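Local coordinates for lipoprotein signal peptidase (Staphylococcus aureus, PDB 6RYO) that cleaves signal peptides from prolipoproteins within the bacterial cell membrane, acting as an aspartic endopeptidase of the A8 family in the lipoprotein maturation pathway, at residues 121-126 with 165-170; 56-61 with 71-76. All blocks are in the same frame, centred on the assembly; numbering follows the deposited sequence.

Overall arrangement
Signal peptidase II joins a bundle of membrane helices to a small antiparallel sheet, and each of the two contacts represents one of these parts. Interaction 1 pairs two predicted transmembrane helices, 114-137 and 158-174; interaction 2 lays the loop after helix 31-55 along strand 69-76. Their centres lie 26 Å apart, and their nearest atoms about 12 Å. The predicted catalytic pair, Asp-142 and Asp-160, relates them: the side chain of Ile-165 is about 9 Å from that of Asp-160, and the side chain of Arg-75 about 7 Å from that of Asp-142. At the end of interaction 2, Asn-76 hydrogen-bonds the bound peptide. Monoolein lipids accompany both contacts.

Interaction 1: 121-126 with 165-170; sequences SLLFAG and IGVILI. With OLC ((2R)-2,3-dihydroxypropyl (9Z)-octadec-9-enoate), chain E; OLC ((2R)-2,3-dihydroxypropyl (9Z)-octadec-9-enoate), chain C.
One face of the Phe-124 ring carries the ester of a monoolein, whose O20 sits 3.8 Å above the ring plane, displaced toward the rim, while Leu-99 and Val-103 of helix 87-108 also touch this ring. Phe-124 thus looks to the lipid as its neighbours Leu-122 and Leu-123 face helix 158-174, an antiparallel pairing of transmembrane helices with 156° between the N-to-C directions of the two segments. The axes of the short segments approach to 8.4 Å, consistent with Gly-166, whose bare backbone lies opposite the two leucines, with its CA 4.0 Å from Leu-122 CB. The branches of Leu-122 divide their work. CD1 meets two side chains one turn apart on the partner helix, 3.8 Å from Ile-165 CG2 and 3.7 Å from Leu-169 CD1, and CD2 rests on the double-bond region of a second monoolein. Just outside the two segments, Ser-162 OG of the partner helix bonds Leu-122 O, which also takes the N-H of Gly-126 within its own helix. With CG anti to its carbonyl carbon (chi1 -61°), Leu-123 extends along the opposite flank of the glycine, where its CD2 lies 3.5 Å from Gly-166 C and also meets Val-167 CG2, at 3.7 Å.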
loop_
_atom_site.group_PDB
_atom_site.type_symbol
_atom_site.label_atom_id
_atom_site.label_comp_id
_atom_site.label_asym_id
_atom_site.label_seq_id
_atom_site.Cartn_x
_atom_site.Cartn_y
_atom_site.Cartn_z
ATOM N N SER A 121 -3.395 6.774 -7.964
ATOM C CA SER A 121 -3.237 5.364 -8.311
ATOM C C SER A 121 -2.365 4.642 -7.293
ATOM O O SER A 121 -2.685 3.526 -6.863
ATOM C CB SER A 121 -2.645 5.235 -9.714
ATOM O OG SER A 121 -3.444 5.919 -10.662
ATOM N N LEU A 122 -1.243 5.259 -6.911
ATOM C CA LEU A 122 -0.389 4.672 -5.883
ATOM C C LEU A 122 -1.135 4.532 -4.564
ATOM O O LEU A 122 -0.962 3.538 -3.845
ATOM C CB LEU A 122 0.871 5.516 -5.702
ATOM C CG LEU A 122 1.830 5.537 -6.893
ATOM C CD1 LEU A 122 3.062 6.373 -6.579
ATOM C CD2 LEU A 122 2.220 4.117 -7.277
ATOM N N LEU A 123 -1.960 5.525 -4.220
ATOM C CA LEU A 123 -2.797 5.409 -3.031
ATOM C C LEU A 123 -3.860 4.332 -3.210
ATOM O O LEU A 123 -4.112 3.541 -2.293
ATOM C CB LEU A 123 -3.450 6.755 -2.714
ATOM C CG LEU A 123 -2.537 7.948 -2.415
ATOM C CD1 LEU A 123 -3.351 9.229 -2.293
ATOM C CD2 LEU A 123 -1.742 7.705 -1.152
ATOM N N PHE A 124 -4.493 4.285 -4.384
ATOM C CA PHE A 124 -5.538 3.295 -4.626
ATOM C C PHE A 124 -4.966 1.882 -4.617
ATOM O O PHE A 124 -5.528 0.981 -3.984
ATOM C CB PHE A 124 -6.237 3.584 -5.957
ATOM C CG PHE A 124 -7.504 2.795 -6.166
ATOM C CD1 PHE A 124 -7.461 1.473 -6.582
ATOM C CD2 PHE A 124 -8.740 3.385 -5.961
ATOM C CE1 PHE A 124 -8.626 0.753 -6.776
ATOM C CE2 PHE A 124 -9.908 2.672 -6.155
ATOM C CZ PHE A 124 -9.851 1.354 -6.563
ATOM N N ALA A 125 -3.850 1.671 -5.320
ATOM C CA ALA A 125 -3.270 0.334 -5.407
ATOM C C ALA A 125 -2.771 -0.145 -4.050
ATOM O O ALA A 125 -2.956 -1.313 -3.688
ATOM C CB ALA A 125 -2.134 0.320 -6.429
ATOM N N GLY A 126 -2.129 0.743 -3.285
ATOM C CA GLY A 126 -1.633 0.353 -1.976
ATOM C C GLY A 126 -2.734 -0.002 -0.995
ATOM O O GLY A 126 -2.539 -0.847 -0.118
ATOM N N ILE A 165 4.501 6.282 -0.680
ATOM C CA ILE A 165 4.993 7.066 -1.811
ATOM C C ILE A 165 3.889 7.965 -2.353
ATOM O O ILE A 165 4.122 9.139 -2.670
ATOM C CB ILE A 165 5.553 6.138 -2.906
ATOM C CG1 ILE A 165 6.771 5.369 -2.387
ATOM C CG2 ILE A 165 5.914 6.938 -4.150
ATOM C CD1 ILE A 165 7.306 4.357 -3.374
ATOM N N GLY A 166 2.671 7.429 -2.474
ATOM C CA GLY A 166 1.549 8.243 -2.908
ATOM C C GLY A 166 1.259 9.407 -1.980
ATOM O O GLY A 166 0.827 10.470 -2.429
ATOM N N VAL A 167 1.488 9.225 -0.678
ATOM C CA VAL A 167 1.316 10.325 0.265
ATOM C C VAL A 167 2.429 11.351 0.094
ATOM O O VAL A 167 2.195 12.562 0.176
ATOM C CB VAL A 167 1.247 9.787 1.707
ATOM C CG1 VAL A 167 1.269 10.930 2.710
ATOM C CG2 VAL A 167 -0.003 8.944 1.898
ATOM N N ILE A 168 3.656 10.887 -0.151
ATOM C CA ILE A 168 4.764 11.808 -0.389
ATOM C C ILE A 168 4.488 12.664 -1.618
ATOM O O ILE A 168 4.744 13.875 -1.620
ATOM C CB ILE A 168 6.088 11.030 -0.523
ATOM C CG1 ILE A 168 6.448 10.351 0.801
ATOM C CG2 ILE A 168 7.210 11.953 -0.977
ATOM C CD1 ILE A 168 7.690 9.491 0.723
ATOM N N LEU A 169 3.950 12.054 -2.677
ATOM C CA LEU A 169 3.699 12.796 -3.909
ATOM C C LEU A 169 2.618 13.854 -3.716
ATOM O O LEU A 169 2.756 14.981 -4.206
ATOM C CB LEU A 169 3.317 11.834 -5.031
ATOM C CG LEU A 169 4.388 10.819 -5.438
ATOM C CD1 LEU A 169 3.900 9.961 -6.600
ATOM C CD2 LEU A 169 5.688 11.526 -5.793
ATOM N N ILE A 170 1.534 13.515 -3.012
ATOM C CA ILE A 170 0.476 14.499 -2.803
ATOM C C ILE A 170 0.938 15.587 -1.842
ATOM O O ILE A 170 0.540 16.748 -1.979
ATOM C CB ILE A 170 -0.826 13.825 -2.321
ATOM C CG1 ILE A 170 -0.667 13.224 -0.922
ATOM C CG2 ILE A 170 -1.280 12.763 -3.309
ATOM C CD1 ILE A 170 -1.299 14.055 0.181
HETATM C C10 OLC E . -4.795 -8.098 -10.748
HETATM C C9 OLC E . -5.139 -6.914 -10.286
HETATM C C11 OLC E . -5.233 -8.529 -12.146
HETATM C C8 OLC E . -5.978 -5.973 -11.146
HETATM C C24 OLC E . -8.898 5.973 -11.362
HETATM C C12 OLC E . -4.737 -9.948 -12.409
HETATM C C7 OLC E . -6.560 -4.872 -10.264
HETATM C C6 OLC E . -5.530 -3.759 -10.089
HETATM C C5 OLC E . -6.260 -2.445 -9.836
HETATM C C4 OLC E . -7.101 -2.096 -11.064
HETATM C C3 OLC E . -8.132 -1.031 -10.699
HETATM C C2 OLC E . -7.423 0.180 -10.096
HETATM C C21 OLC E . -8.566 3.769 -10.270
HETATM C C1 OLC E . -8.248 1.442 -10.340
HETATM C C22 OLC E . -7.854 4.954 -10.915
HETATM O O19 OLC E . -9.369 1.354 -10.719
HETATM O O25 OLC E . -9.658 5.430 -12.406
HETATM O O23 OLC E . -6.991 5.537 -9.981
HETATM O O20 OLC E . -7.672 2.702 -10.127
HETATM C C18 OLC C . 10.217 -2.139 -2.203
HETATM C C10 OLC C . 5.547 2.874 -6.616
HETATM C C9 OLC C . 5.818 3.557 -7.709
HETATM C C17 OLC C . 9.240 -0.972 -2.103
HETATM C C11 OLC C . 5.251 1.378 -6.693
HETATM C C8 OLC C . 5.840 2.865 -9.072
HETATM C C24 OLC C . 6.007 10.912 -17.921
HETATM C C16 OLC C . 9.465 -0.041 -3.289
HETATM C C12 OLC C . 5.430 0.752 -5.312
HETATM C C7 OLC C . 6.637 3.704 -10.070
HETATM C C15 OLC C . 8.865 -0.684 -4.536
HETATM C C13 OLC C . 6.909 0.794 -4.942
HETATM C C6 OLC C . 5.883 4.992 -10.398
HETATM C C14 OLC C . 7.344 -0.590 -4.468
HETATM C C5 OLC C . 5.078 4.811 -11.684
HETATM C C4 OLC C . 5.893 5.295 -12.883
HETATM C C3 OLC C . 5.257 6.563 -13.451
HETATM C C2 OLC C . 5.106 6.426 -14.965
HETATM C C21 OLC C . 5.756 8.519 -17.264
HETATM C C1 OLC C . 4.441 7.682 -15.524
HETATM C C22 OLC C . 5.526 9.537 -18.378
HETATM O O19 OLC C . 3.854 8.413 -14.800
HETATM O O25 OLC C . 5.419 11.895 -18.725
HETATM O O23 OLC C . 6.228 9.144 -19.524
HETATM O O20 OLC C . 4.525 7.973 -16.890
#

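Interaction 2: 56-61 with 71-76; sequences MKIGDS and ITSHRN. With OLC ((2R)-2,3-dihydroxypropyl (9Z)-octadec-9-enoate), chain B.
Ser-73, the residue most buried by this contact, is bound across it through its backbone N and O, while its hydroxyl is taken by Arg-75 of the same strand. Its N-H donates to Asp-60 O at 3.0 Å, and its O takes the N-H of Gly-59 at 3.2 Å. Its CB packs 3.3 Å from Lys-57 O. Its hydroxyl, with OG anti to the backbone N (chi1 -175°), accepts a bond from Arg-75 NH1 at 2.8 Å, and OG sits at the edge of the guanidinium, in its plane. Ile-58 covers one face of that same group: CD1 stands 3.3 Å above the plane, over its centre, and the bond at the edge and the methyl over the face together fix how the group is turned. Met-56, at the start of the loop where helix 31-55 ends, bends at chi3 to bring CE to 3.4 Å from Ile-71 O; the Met-56 and Ile-71 side chains cross at about a right angle, SD nearest CG2. Further along, Ser-61 OG donates to Thr-72 OG1, itself bonded to Asp-145. The type II turn from Lys-57 to Asp-60 thus steers the chain from helix 31-55 into an antiparallel edge strand, part of the sheet known in signal peptidase II as the beta-cradle, near the predicted catalytic Asp-142.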
loop_
_atom_site.group_PDB
_atom_site.type_symbol
_atom_site.label_atom_id
_atom_site.label_comp_id
_atom_site.label_asym_id
_atom_site.label_seq_id
_atom_site.Cartn_x
_atom_site.Cartn_y
_atom_site.Cartn_z
ATOM N N MET A 56 8.199 -19.676 3.571
ATOM C CA MET A 56 8.726 -19.399 4.898
ATOM C C MET A 56 7.673 -19.715 5.950
ATOM O O MET A 56 6.516 -20.016 5.643
ATOM C CB MET A 56 9.175 -17.938 5.025
ATOM C CG MET A 56 10.167 -17.495 3.963
ATOM S SD MET A 56 10.490 -15.725 4.022
ATOM C CE MET A 56 11.146 -15.560 5.681
ATOM N N LYS A 57 8.098 -19.646 7.206
ATOM C CA LYS A 57 7.231 -19.765 8.366
ATOM C C LYS A 57 7.229 -18.446 9.124
ATOM O O LYS A 57 8.127 -17.615 8.961
ATOM C CB LYS A 57 7.693 -20.902 9.281
ATOM C CG LYS A 57 7.765 -22.248 8.593
ATOM C CD LYS A 57 8.957 -23.050 9.081
ATOM C CE LYS A 57 8.884 -23.308 10.576
ATOM N NZ LYS A 57 10.058 -24.096 11.047
ATOM N N ILE A 58 6.194 -18.249 9.944
ATOM C CA ILE A 58 6.109 -17.033 10.744
ATOM C C ILE A 58 7.321 -16.951 11.661
ATOM O O ILE A 58 7.634 -17.900 12.391
ATOM C CB ILE A 58 4.803 -17.001 11.549
ATOM C CG1 ILE A 58 3.636 -17.526 10.709
ATOM C CG2 ILE A 58 4.514 -15.585 12.024
ATOM C CD1 ILE A 58 3.214 -16.602 9.601
ATOM N N GLY A 59 8.013 -15.812 11.625
ATOM C CA GLY A 59 9.191 -15.590 12.430
ATOM C C GLY A 59 10.502 -15.831 11.712
ATOM O O GLY A 59 11.532 -15.302 12.146
ATOM N N ASP A 60 10.495 -16.612 10.634
ATOM C CA ASP A 60 11.710 -16.837 9.866
ATOM C C ASP A 60 12.187 -15.536 9.227
ATOM O O ASP A 60 11.412 -14.609 8.984
ATOM C CB ASP A 60 11.480 -17.898 8.792
ATOM C CG ASP A 60 11.301 -19.289 9.376
ATOM O OD1 ASP A 60 11.518 -19.458 10.595
ATOM O OD2 ASP A 60 10.943 -20.212 8.613
ATOM N N SER A 61 13.490 -15.477 8.955
ATOM C CA SER A 61 14.097 -14.273 8.406
ATOM C C SER A 61 15.363 -14.646 7.649
ATOM O O SER A 61 16.198 -15.395 8.166
ATOM C CB SER A 61 14.417 -13.267 9.519
ATOM O OG SER A 61 14.971 -12.074 8.993
ATOM N N ILE A 71 14.180 -10.112 4.995
ATOM C CA ILE A 71 12.824 -10.554 4.687
ATOM C C ILE A 71 12.346 -11.358 5.889
ATOM O O ILE A 71 12.669 -12.540 6.037
ATOM C CB ILE A 71 12.763 -11.371 3.396
ATOM C CG1 ILE A 71 13.255 -10.540 2.211
ATOM C CG2 ILE A 71 11.345 -11.848 3.147
ATOM C CD1 ILE A 71 12.468 -9.267 1.980
ATOM N N THR A 72 11.566 -10.715 6.751
ATOM C CA THR A 72 11.093 -11.314 7.992
ATOM C C THR A 72 9.596 -11.565 7.860
ATOM O O THR A 72 8.809 -10.618 7.761
ATOM C CB THR A 72 11.407 -10.411 9.181
ATOM O OG1 THR A 72 12.822 -10.194 9.258
ATOM C CG2 THR A 72 10.936 -11.054 10.468
ATOM N N SER A 73 9.211 -12.838 7.848
ATOM C CA SER A 73 7.812 -13.207 7.671
ATOM C C SER A 73 7.000 -12.775 8.887
ATOM O O SER A 73 7.286 -13.191 10.015
ATOM C CB SER A 73 7.687 -14.712 7.446
ATOM O OG SER A 73 6.348 -15.078 7.159
ATOM N N HIS A 74 5.996 -11.931 8.658
ATOM C CA HIS A 74 5.122 -11.446 9.715
ATOM C C HIS A 74 3.698 -11.363 9.182
ATOM O O HIS A 74 3.471 -11.264 7.973
ATOM C CB HIS A 74 5.579 -10.074 10.239
ATOM C CG HIS A 74 4.676 -9.491 11.285
ATOM N ND1 HIS A 74 4.569 -10.018 12.553
ATOM C CD2 HIS A 74 3.831 -8.434 11.244
ATOM C CE1 HIS A 74 3.703 -9.306 13.253
ATOM N NE2 HIS A 74 3.241 -8.339 12.481
ATOM N N ARG A 75 2.736 -11.403 10.102
ATOM C CA ARG A 75 1.331 -11.193 9.785
ATOM C C ARG A 75 0.791 -10.080 10.670
ATOM O O ARG A 75 1.105 -10.020 11.863
ATOM C CB ARG A 75 0.505 -12.473 9.985
ATOM C CG ARG A 75 0.998 -13.676 9.189
ATOM C CD ARG A 75 1.047 -13.379 7.700
ATOM N NE ARG A 75 1.384 -14.564 6.915
ATOM C CZ ARG A 75 2.624 -14.972 6.664
ATOM N NH1 ARG A 75 3.659 -14.296 7.143
ATOM N NH2 ARG A 75 2.829 -16.062 5.939
ATOM N N ASN A 76 -0.015 -9.197 10.087
ATOM C CA ASN A 76 -0.557 -8.044 10.795
ATOM C C ASN A 76 -2.076 -8.132 10.824
ATOM O O ASN A 76 -2.714 -8.272 9.774
ATOM C CB ASN A 76 -0.114 -6.733 10.137
ATOM C CG ASN A 76 -0.176 -5.552 11.089
ATOM O OD1 ASN A 76 -1.019 -5.503 11.986
ATOM N ND2 ASN A 76 0.724 -4.590 10.899
HETATM C C10 OLC B . 10.295 1.949 -0.488
HETATM C C9 OLC B . 9.408 2.861 -0.154
HETATM C C11 OLC B . 11.592 1.815 0.306
HETATM C C8 OLC B . 9.676 3.788 1.030
HETATM C C24 OLC B . 3.268 -2.128 9.258
HETATM C C12 OLC B . 12.037 0.354 0.306
HETATM C C7 OLC B . 8.404 3.964 1.853
HETATM C C13 OLC B . 12.371 -0.072 1.733
HETATM C C6 OLC B . 8.382 2.935 2.981
HETATM C C14 OLC B . 13.569 -1.018 1.703
HETATM C C5 OLC B . 7.134 3.157 3.829
HETATM C C4 OLC B . 7.005 2.052 4.872
HETATM C C3 OLC B . 5.578 2.053 5.415
HETATM C C2 OLC B . 5.579 1.516 6.843
HETATM C C21 OLC B . 2.644 0.251 8.800
HETATM C C1 OLC B . 4.149 1.193 7.268
HETATM C C22 OLC B . 2.134 -1.186 8.866
HETATM O O19 OLC B . 3.234 1.751 6.761
HETATM O O25 OLC B . 2.766 -3.124 10.108
HETATM O O23 OLC B . 1.117 -1.279 9.818
HETATM O O20 OLC B . 3.929 0.228 8.254
#